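Local coordinates for class II aldolase/adducin N-terminal domain-containing protein (Thermoplasma acidophilum, PDB 3M4R), which binds a zinc ion through its class II aldolase/adducin-like domain, the N-terminal part of a longer protein that is probably an oxidoreductase of the short-chain dehydrogenase family, at residues 41-46 with 125-130; 121-126 with 189-194. One frame throughout, in Å; residues are numbered along the deposited sequence.

Contact 1: residues 41-46 with 125-130; sequences TSVKTT and YKFVMH. With ZN (zinc ion), chain B.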
ATOM      1  N   THR A  41      -1.263  -3.664   2.627  1.00 22.03           N
ATOM      2  CA  THR A  41      -1.471  -4.049   1.287  1.00 22.16           C
ATOM      3  C   THR A  41      -2.960  -3.987   0.959  1.00 22.54           C
ATOM      4  O   THR A  41      -3.827  -3.956   1.874  1.00 23.12           O
ATOM      5  CB  THR A  41      -1.025  -5.491   1.119  1.00 22.45           C
ATOM      6  OG1 THR A  41      -1.692  -6.301   2.118  1.00 21.44           O
ATOM      7  CG2 THR A  41       0.531  -5.585   1.298  1.00 20.06           C
ATOM      8  N   SER A  42      -3.254  -4.088  -0.335  1.00 21.85           N
ATOM      9  CA  SER A  42      -4.618  -4.018  -0.801  1.00 23.19           C
ATOM     10  C   SER A  42      -4.770  -4.588  -2.197  1.00 23.30           C
ATOM     11  O   SER A  42      -3.812  -4.699  -2.931  1.00 20.81           O
ATOM     12  CB  SER A  42      -5.127  -2.601  -0.773  1.00 23.30           C
ATOM     13  OG  SER A  42      -4.525  -1.805  -1.768  1.00 25.11           O
ATOM     14  N   VAL A  43      -5.976  -5.029  -2.503  1.00 22.79           N
ATOM     15  CA  VAL A  43      -6.332  -5.441  -3.832  1.00 22.70           C
ATOM     16  C   VAL A  43      -7.721  -4.860  -4.161  1.00 23.06           C
ATOM     17  O   VAL A  43      -8.611  -4.909  -3.324  1.00 22.12           O
ATOM     18  CB  VAL A  43      -6.323  -6.964  -3.977  1.00 24.06           C
ATOM     19  CG1 VAL A  43      -7.244  -7.610  -2.978  1.00 22.60           C
ATOM     20  CG2 VAL A  43      -6.612  -7.364  -5.447  1.00 22.17           C
ATOM     21  N   LYS A  44      -7.860  -4.296  -5.358  1.00 22.85           N
ATOM     22  CA  LYS A  44      -9.147  -3.832  -5.865  1.00 23.45           C
ATOM     23  C   LYS A  44      -9.869  -4.970  -6.607  1.00 24.84           C
ATOM     24  O   LYS A  44      -9.303  -5.640  -7.483  1.00 25.03           O
ATOM     25  CB  LYS A  44      -8.965  -2.624  -6.773  1.00 24.48           C
ATOM     26  CG  LYS A  44      -8.424  -1.410  -6.016  1.00 24.31           C
ATOM     27  CD  LYS A  44      -8.086  -0.279  -6.971  1.00 24.12           C
ATOM     28  CE  LYS A  44      -7.380   0.893  -6.228  1.00 22.57           C
ATOM     29  NZ  LYS A  44      -5.989   0.563  -5.756  1.00 22.22           N
ATOM     30  N   THR A  45     -11.116  -5.231  -6.205  1.00 25.77           N
ATOM     31  CA  THR A  45     -11.766  -6.460  -6.591  1.00 26.40           C
ATOM     32  C   THR A  45     -13.232  -6.235  -6.858  1.00 27.04           C
ATOM     33  O   THR A  45     -13.770  -5.198  -6.504  1.00 26.19           O
ATOM     34  CB  THR A  45     -11.515  -7.510  -5.491  1.00 26.70           C
ATOM     35  OG1 THR A  45     -11.796  -8.817  -6.012  1.00 29.05           O
ATOM     36  CG2 THR A  45     -12.322  -7.224  -4.237  1.00 28.21           C
ATOM     37  N   THR A  46     -13.883  -7.203  -7.501  1.00 27.23           N
ATOM     38  CA  THR A  46     -15.341  -7.138  -7.760  1.00 26.65           C
ATOM     39  C   THR A  46     -16.071  -8.073  -6.856  1.00 26.87           C
ATOM     40  O   THR A  46     -15.725  -9.252  -6.776  1.00 27.43           O
ATOM     41  CB  THR A  46     -15.592  -7.533  -9.210  1.00 26.99           C
ATOM     42  OG1 THR A  46     -14.773  -6.705 -10.014  1.00 25.61           O
ATOM     43  CG2 THR A  46     -17.045  -7.359  -9.656  1.00 25.18           C
ATOM     44  N   TYR A 125      -4.080   1.258  -9.472  1.00 26.67           N
ATOM     45  CA  TYR A 125      -3.585  -0.045  -9.821  1.00 25.82           C
ATOM     46  C   TYR A 125      -4.311  -1.059  -8.945  1.00 25.02           C
ATOM     47  O   TYR A 125      -4.714  -0.772  -7.792  1.00 23.32           O
ATOM     48  CB  TYR A 125      -2.072  -0.134  -9.579  1.00 26.93           C
ATOM     49  CG  TYR A 125      -1.150   0.116 -10.787  1.00 28.13           C
ATOM     50  CD1 TYR A 125      -1.091  -0.796 -11.840  1.00 33.34           C
ATOM     51  CD2 TYR A 125      -0.293   1.224 -10.830  1.00 31.63           C
ATOM     52  CE1 TYR A 125      -0.250  -0.597 -12.963  1.00 33.90           C
ATOM     53  CE2 TYR A 125       0.596   1.432 -11.920  1.00 32.78           C
ATOM     54  CZ  TYR A 125       0.603   0.515 -13.001  1.00 35.33           C
ATOM     55  OH  TYR A 125       1.451   0.680 -14.102  1.00 36.85           O
ATOM     56  N   LYS A 126      -4.530  -2.244  -9.497  1.00 24.05           N
ATOM     57  CA  LYS A 126      -5.270  -3.277  -8.784  1.00 24.28           C
ATOM     58  C   LYS A 126      -4.620  -3.613  -7.430  1.00 24.04           C
ATOM     59  O   LYS A 126      -5.324  -3.703  -6.406  1.00 25.08           O
ATOM     60  CB  LYS A 126      -5.435  -4.517  -9.658  1.00 24.00           C
ATOM     61  CG  LYS A 126      -6.341  -5.580  -9.124  1.00 25.16           C
ATOM     62  CD  LYS A 126      -6.560  -6.664 -10.151  1.00 24.80           C
ATOM     63  CE  LYS A 126      -7.311  -7.857  -9.531  1.00 24.52           C
ATOM     64  NZ  LYS A 126      -8.777  -7.576  -9.338  1.00 24.85           N
ATOM     65  N   PHE A 127      -3.314  -3.830  -7.423  1.00 23.03           N
ATOM     66  CA  PHE A 127      -2.588  -4.189  -6.193  1.00 22.81           C
ATOM     67  C   PHE A 127      -1.698  -3.023  -5.772  1.00 22.37           C
ATOM     68  O   PHE A 127      -1.042  -2.414  -6.589  1.00 22.25           O
ATOM     69  CB  PHE A 127      -1.674  -5.441  -6.407  1.00 22.59           C
ATOM     70  CG  PHE A 127      -2.427  -6.720  -6.559  1.00 25.16           C
ATOM     71  CD1 PHE A 127      -3.007  -7.064  -7.798  1.00 22.81           C
ATOM     72  CD2 PHE A 127      -2.565  -7.592  -5.484  1.00 23.41           C
ATOM     73  CE1 PHE A 127      -3.704  -8.242  -7.951  1.00 22.75           C
ATOM     74  CE2 PHE A 127      -3.297  -8.792  -5.640  1.00 21.95           C
ATOM     75  CZ  PHE A 127      -3.854  -9.106  -6.866  1.00 23.47           C
ATOM     76  N   VAL A 128      -1.660  -2.740  -4.474  1.00 22.99           N
ATOM     77  CA  VAL A 128      -0.811  -1.717  -3.901  1.00 21.58           C
ATOM     78  C   VAL A 128      -0.183  -2.313  -2.639  1.00 22.55           C
ATOM     79  O   VAL A 128      -0.851  -2.986  -1.831  1.00 20.93           O
ATOM     80  CB  VAL A 128      -1.625  -0.470  -3.510  1.00 22.00           C
ATOM     81  CG1 VAL A 128      -0.739   0.572  -2.840  1.00 19.43           C
ATOM     82  CG2 VAL A 128      -2.354   0.136  -4.734  1.00 20.75           C
HETATM   83  N   MSE A 129       1.100  -2.018  -2.449  1.00 23.47           N
HETATM   84  CA  MSE A 129       1.841  -2.465  -1.281  1.00 23.62           C
HETATM   85  C   MSE A 129       2.583  -1.295  -0.665  1.00 23.70           C
HETATM   86  O   MSE A 129       3.237  -0.513  -1.358  1.00 23.13           O
HETATM   87  CB  MSE A 129       2.832  -3.536  -1.712  1.00 24.42           C
HETATM   88  CG  MSE A 129       2.111  -4.783  -2.177  1.00 28.40           C
HETATM   89 SE   MSE A 129       3.438  -6.127  -2.678  1.00 34.85          SE
HETATM   90  CE  MSE A 129       2.114  -7.407  -3.262  1.00 32.15           C
ATOM     91  N   HIS A 130       2.491  -1.205   0.649  1.00 23.36           N
ATOM     92  CA  HIS A 130       3.072  -0.135   1.431  1.00 23.50           C
ATOM     93  C   HIS A 130       3.898  -0.757   2.562  1.00 24.41           C
ATOM     94  O   HIS A 130       3.350  -1.519   3.347  1.00 23.68           O
ATOM     95  CB  HIS A 130       1.972   0.710   2.059  1.00 23.54           C
ATOM     96  CG  HIS A 130       2.486   1.841   2.875  1.00 24.56           C
ATOM     97  ND1 HIS A 130       3.633   2.535   2.537  1.00 24.80           N
ATOM     98  CD2 HIS A 130       2.042   2.377   4.038  1.00 23.82           C
ATOM     99  CE1 HIS A 130       3.844   3.470   3.451  1.00 26.61           C
ATOM    100  NE2 HIS A 130       2.914   3.370   4.383  1.00 21.73           N
TER
HETATM  101 ZN    ZN B 220       2.732   4.138   6.439  1.00 37.37          ZN
HETATM  102  O   HOH W   1      -5.339  -1.689  -4.347  1.00 24.66           O
HETATM  103  O   HOH W   2       2.512   4.950   8.278  1.00 21.59           O

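Contact 2: residues 121-126 with 189-194; sequences AFLPYK and GLLTFG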
ATOM      1  N   ALA A 121      -6.510   3.425  -1.988  1.00 20.83           N
ATOM      2  CA  ALA A 121      -7.716   3.748  -2.786  1.00 20.81           C
ATOM      3  C   ALA A 121      -7.377   4.699  -3.904  1.00 20.31           C
ATOM      4  O   ALA A 121      -7.916   4.580  -4.995  1.00 20.79           O
ATOM      5  CB  ALA A 121      -8.864   4.365  -1.885  1.00 18.99           C
ATOM      6  N   PHE A 122      -6.468   5.629  -3.625  1.00 20.89           N
ATOM      7  CA  PHE A 122      -6.149   6.722  -4.528  1.00 21.46           C
ATOM      8  C   PHE A 122      -5.057   6.391  -5.567  1.00 22.66           C
ATOM      9  O   PHE A 122      -4.749   7.240  -6.371  1.00 23.28           O
ATOM     10  CB  PHE A 122      -5.683   7.948  -3.766  1.00 20.72           C
ATOM     11  CG  PHE A 122      -6.757   8.653  -2.972  1.00 21.92           C
ATOM     12  CD1 PHE A 122      -8.103   8.415  -3.171  1.00 23.32           C
ATOM     13  CD2 PHE A 122      -6.390   9.609  -2.049  1.00 21.76           C
ATOM     14  CE1 PHE A 122      -9.043   9.113  -2.435  1.00 23.02           C
ATOM     15  CE2 PHE A 122      -7.311  10.315  -1.318  1.00 23.37           C
ATOM     16  CZ  PHE A 122      -8.641  10.064  -1.500  1.00 23.71           C
ATOM     17  N   LEU A 123      -4.536   5.181  -5.576  1.00 22.95           N
ATOM     18  CA  LEU A 123      -3.602   4.756  -6.632  1.00 24.31           C
ATOM     19  C   LEU A 123      -4.325   3.778  -7.550  1.00 26.26           C
ATOM     20  O   LEU A 123      -4.882   2.757  -7.081  1.00 26.51           O
ATOM     21  CB  LEU A 123      -2.388   4.096  -6.003  1.00 24.20           C
ATOM     22  CG  LEU A 123      -1.400   5.066  -5.347  1.00 23.27           C
ATOM     23  CD1 LEU A 123      -0.325   4.280  -4.543  1.00 21.97           C
ATOM     24  CD2 LEU A 123      -0.786   5.938  -6.400  1.00 25.02           C
ATOM     25  N   PRO A 124      -4.352   4.080  -8.868  1.00 27.25           N
ATOM     26  CA  PRO A 124      -5.229   3.343  -9.751  1.00 27.93           C
ATOM     27  C   PRO A 124      -4.554   2.125 -10.348  1.00 28.49           C
ATOM     28  O   PRO A 124      -4.442   2.018 -11.607  1.00 29.90           O
ATOM     29  CB  PRO A 124      -5.519   4.371 -10.863  1.00 28.85           C
ATOM     30  CG  PRO A 124      -4.259   5.118 -10.977  1.00 27.56           C
ATOM     31  CD  PRO A 124      -3.812   5.279  -9.532  1.00 27.75           C
ATOM     32  N   TYR A 125      -4.080   1.258  -9.472  1.00 26.67           N
ATOM     33  CA  TYR A 125      -3.585  -0.045  -9.821  1.00 25.82           C
ATOM     34  C   TYR A 125      -4.311  -1.059  -8.945  1.00 25.02           C
ATOM     35  O   TYR A 125      -4.714  -0.772  -7.792  1.00 23.32           O
ATOM     36  CB  TYR A 125      -2.072  -0.134  -9.579  1.00 26.93           C
ATOM     37  CG  TYR A 125      -1.150   0.116 -10.787  1.00 28.13           C
ATOM     38  CD1 TYR A 125      -1.091  -0.796 -11.840  1.00 33.34           C
ATOM     39  CD2 TYR A 125      -0.293   1.224 -10.830  1.00 31.63           C
ATOM     40  CE1 TYR A 125      -0.250  -0.597 -12.963  1.00 33.90           C
ATOM     41  CE2 TYR A 125       0.596   1.432 -11.920  1.00 32.78           C
ATOM     42  CZ  TYR A 125       0.603   0.515 -13.001  1.00 35.33           C
ATOM     43  OH  TYR A 125       1.451   0.680 -14.102  1.00 36.85           O
ATOM     44  N   LYS A 126      -4.530  -2.244  -9.497  1.00 24.05           N
ATOM     45  CA  LYS A 126      -5.270  -3.277  -8.784  1.00 24.28           C
ATOM     46  C   LYS A 126      -4.620  -3.613  -7.430  1.00 24.04           C
ATOM     47  O   LYS A 126      -5.324  -3.703  -6.406  1.00 25.08           O
ATOM     48  CB  LYS A 126      -5.435  -4.517  -9.658  1.00 24.00           C
ATOM     49  CG  LYS A 126      -6.341  -5.580  -9.124  1.00 25.16           C
ATOM     50  CD  LYS A 126      -6.560  -6.664 -10.151  1.00 24.80           C
ATOM     51  CE  LYS A 126      -7.311  -7.857  -9.531  1.00 24.52           C
ATOM     52  NZ  LYS A 126      -8.777  -7.576  -9.338  1.00 24.85           N
ATOM     53  N   GLY A 189       8.313   5.555   4.143  1.00 22.91           N
ATOM     54  CA  GLY A 189       8.464   4.248   3.523  1.00 23.21           C
ATOM     55  C   GLY A 189       8.291   4.296   2.028  1.00 23.40           C
ATOM     56  O   GLY A 189       8.702   5.260   1.361  1.00 22.58           O
ATOM     57  N   LEU A 190       7.661   3.246   1.507  1.00 23.47           N
ATOM     58  CA  LEU A 190       7.558   3.037   0.083  1.00 23.48           C
ATOM     59  C   LEU A 190       6.179   2.567  -0.300  1.00 23.17           C
ATOM     60  O   LEU A 190       5.566   1.759   0.408  1.00 24.40           O
ATOM     61  CB  LEU A 190       8.563   1.982  -0.334  1.00 22.26           C
ATOM     62  CG  LEU A 190       8.599   1.551  -1.811  1.00 22.15           C
ATOM     63  CD1 LEU A 190       9.009   2.698  -2.776  1.00 20.02           C
ATOM     64  CD2 LEU A 190       9.651   0.438  -1.911  1.00 18.70           C
ATOM     65  N   LEU A 191       5.729   3.030  -1.465  1.00 22.63           N
ATOM     66  CA  LEU A 191       4.603   2.466  -2.144  1.00 21.08           C
ATOM     67  C   LEU A 191       5.002   1.888  -3.485  1.00 21.89           C
ATOM     68  O   LEU A 191       5.670   2.549  -4.303  1.00 21.62           O
ATOM     69  CB  LEU A 191       3.568   3.530  -2.383  1.00 21.19           C
ATOM     70  CG  LEU A 191       2.837   4.047  -1.142  1.00 21.18           C
ATOM     71  CD1 LEU A 191       2.347   5.448  -1.466  1.00 17.47           C
ATOM     72  CD2 LEU A 191       1.663   3.083  -0.760  1.00 19.79           C
ATOM     73  N   THR A 192       4.589   0.650  -3.707  1.00 22.46           N
ATOM     74  CA  THR A 192       4.598   0.045  -5.046  1.00 22.63           C
ATOM     75  C   THR A 192       3.232  -0.513  -5.406  1.00 22.99           C
ATOM     76  O   THR A 192       2.349  -0.663  -4.554  1.00 21.99           O
ATOM     77  CB  THR A 192       5.705  -0.980  -5.184  1.00 22.95           C
ATOM     78  OG1 THR A 192       5.540  -2.071  -4.259  1.00 24.30           O
ATOM     79  CG2 THR A 192       7.095  -0.289  -5.032  1.00 20.42           C
ATOM     80  N   PHE A 193       3.077  -0.841  -6.685  1.00 22.83           N
ATOM     81  CA  PHE A 193       1.788  -1.180  -7.217  1.00 22.67           C
ATOM     82  C   PHE A 193       1.915  -1.877  -8.579  1.00 22.58           C
ATOM     83  O   PHE A 193       2.976  -1.846  -9.221  1.00 21.52           O
ATOM     84  CB  PHE A 193       0.990   0.114  -7.383  1.00 23.47           C
ATOM     85  CG  PHE A 193       1.861   1.314  -7.622  1.00 23.29           C
ATOM     86  CD1 PHE A 193       2.494   1.495  -8.832  1.00 24.12           C
ATOM     87  CD2 PHE A 193       2.081   2.223  -6.612  1.00 20.27           C
ATOM     88  CE1 PHE A 193       3.372   2.615  -9.054  1.00 24.03           C
ATOM     89  CE2 PHE A 193       2.923   3.307  -6.793  1.00 22.48           C
ATOM     90  CZ  PHE A 193       3.583   3.517  -8.026  1.00 21.81           C
ATOM     91  N   GLY A 194       0.828  -2.480  -9.019  1.00 22.61           N
ATOM     92  CA  GLY A 194       0.819  -3.126 -10.334  1.00 22.74           C
ATOM     93  C   GLY A 194      -0.475  -3.844 -10.584  1.00 22.55           C
ATOM     94  O   GLY A 194      -1.391  -3.817  -9.740  1.00 23.50           O
TER

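Contact 1: residues 41-46 with 125-130
In the central sheet of the class II aldolase/adducin (AraD-like) fold, strand 40-48 runs antiparallel to strand 127-131, whose His130 is one of the zinc ligands. Ser42 and Val128 form a hydrogen-bonded pair, Ser42 N lying 3.0 Å from Val128 O and Val128 N donating in return to Ser42 O. Thr41 with Met129 and Val43 with Phe127 are the non-hydrogen-bonded pairs, and Lys44 N adds a further backbone bond to Lys126 O. Val43 CG2, anti to its backbone N, sits over one face of the Phe127 ring in a CH-pi contact, 3.7 Å from the centroid, while helix 16-28 touches both residues.

Beside the loop residues Tyr125 and Lys126, a lysine from each segment bonds a backbone carbonyl of the other. Lys44 NZ approaches Tyr125 O at 2.7 Å, nearly in line with the carbonyl, and also bonds to the carbonyls of His120 and Leu123. The ammonium is thus held chiefly by carbonyl oxygens, which ties strand 40-48 to the end of helix 117-121 and the loop that follows it. Lys126 extends until its last torsion bends (chi4 76°) and brings NZ to 2.7 Å from Lys44 O; the same NZ forms a salt bridge to Asp16. A methionine in place of Lys126 would probably leave Lys44 O without this donor and deprive Asp16, which is also hydrogen-bonded to Thr45 OG1, of this cationic partner. On the face carrying Ser42 and Val128, a water joins Ser42 OG, Lys44 NZ and Lys126 O, with His120 a second partner of Ser42 OG. At the far end His130 NE2 binds the zinc ion at 2.2 Å, together with Glu116, His132, His188 and a water, while Leu190 O engages His130 ND1.

Contact 2: residues 121-126 with 189-194
The chain from Leu123 to Lys126 runs about 40° from the direction of Leu191 to Gly194, and the backbones come nearest at Tyr125 and Gly194, whose CA atoms are 5.4 Å apart. Here the loop between helix 117-121 and strand 127-131 packs against strand 189-194, the sheet neighbour of 127-131 in the class II aldolase domain. No hydrogen bond joins the two segments; the contact is made by apolar and aromatic side chains and the Gly194 backbone. An inverse gamma turn centred on Pro124 separates Leu123 from Tyr125, and both direct their side chains toward strand 189-194. The Tyr125 and Phe193 rings are nearly parallel, with planes at 9°, but slid so far apart that they scarcely overlap, and they meet through Tyr125 CD2 and Phe193 CD1 at 3.4 Å. Across the ring from CD2, Tyr125 CD1 lies 3.4 Å from Gly194 C. Leu123 crosses Phe193 at about a right angle: its CD1 is 3.8 Å from Phe193 CD2 and also meets Leu191 CD1 at 4.2 Å. Phe176 packs edge-to-face on the Phe193 ring and touches Leu123 as well. Val172 of helix 166-175 and Val128 of strand 127-131 each touch Leu123 and Leu191, and helix 197-215 packs against Leu190 and Thr192.

Overall arrangement
Contacts 1 and 2 have centres about 7 Å apart and share Tyr125 and Lys126, where the loop after helix 117-121 leads into strand 127-131. Along the chain, 41-46 comes first, then 121-126 running into 125-130, and finally 189-194. In the mixed sheet, strand 127-131 lies between 40-48 and 189-194, so these two strands lie on its two sides. Direct links include Lys44 NZ to Leu123 O, Met129 N to Thr192 O, and packing of Leu191 on His130. Sequence-distant pieces of the domain thus meet on the central sheet; the ends at His130 and Leu191 lie near the zinc, and the ligand His188 directly precedes strand 189-194.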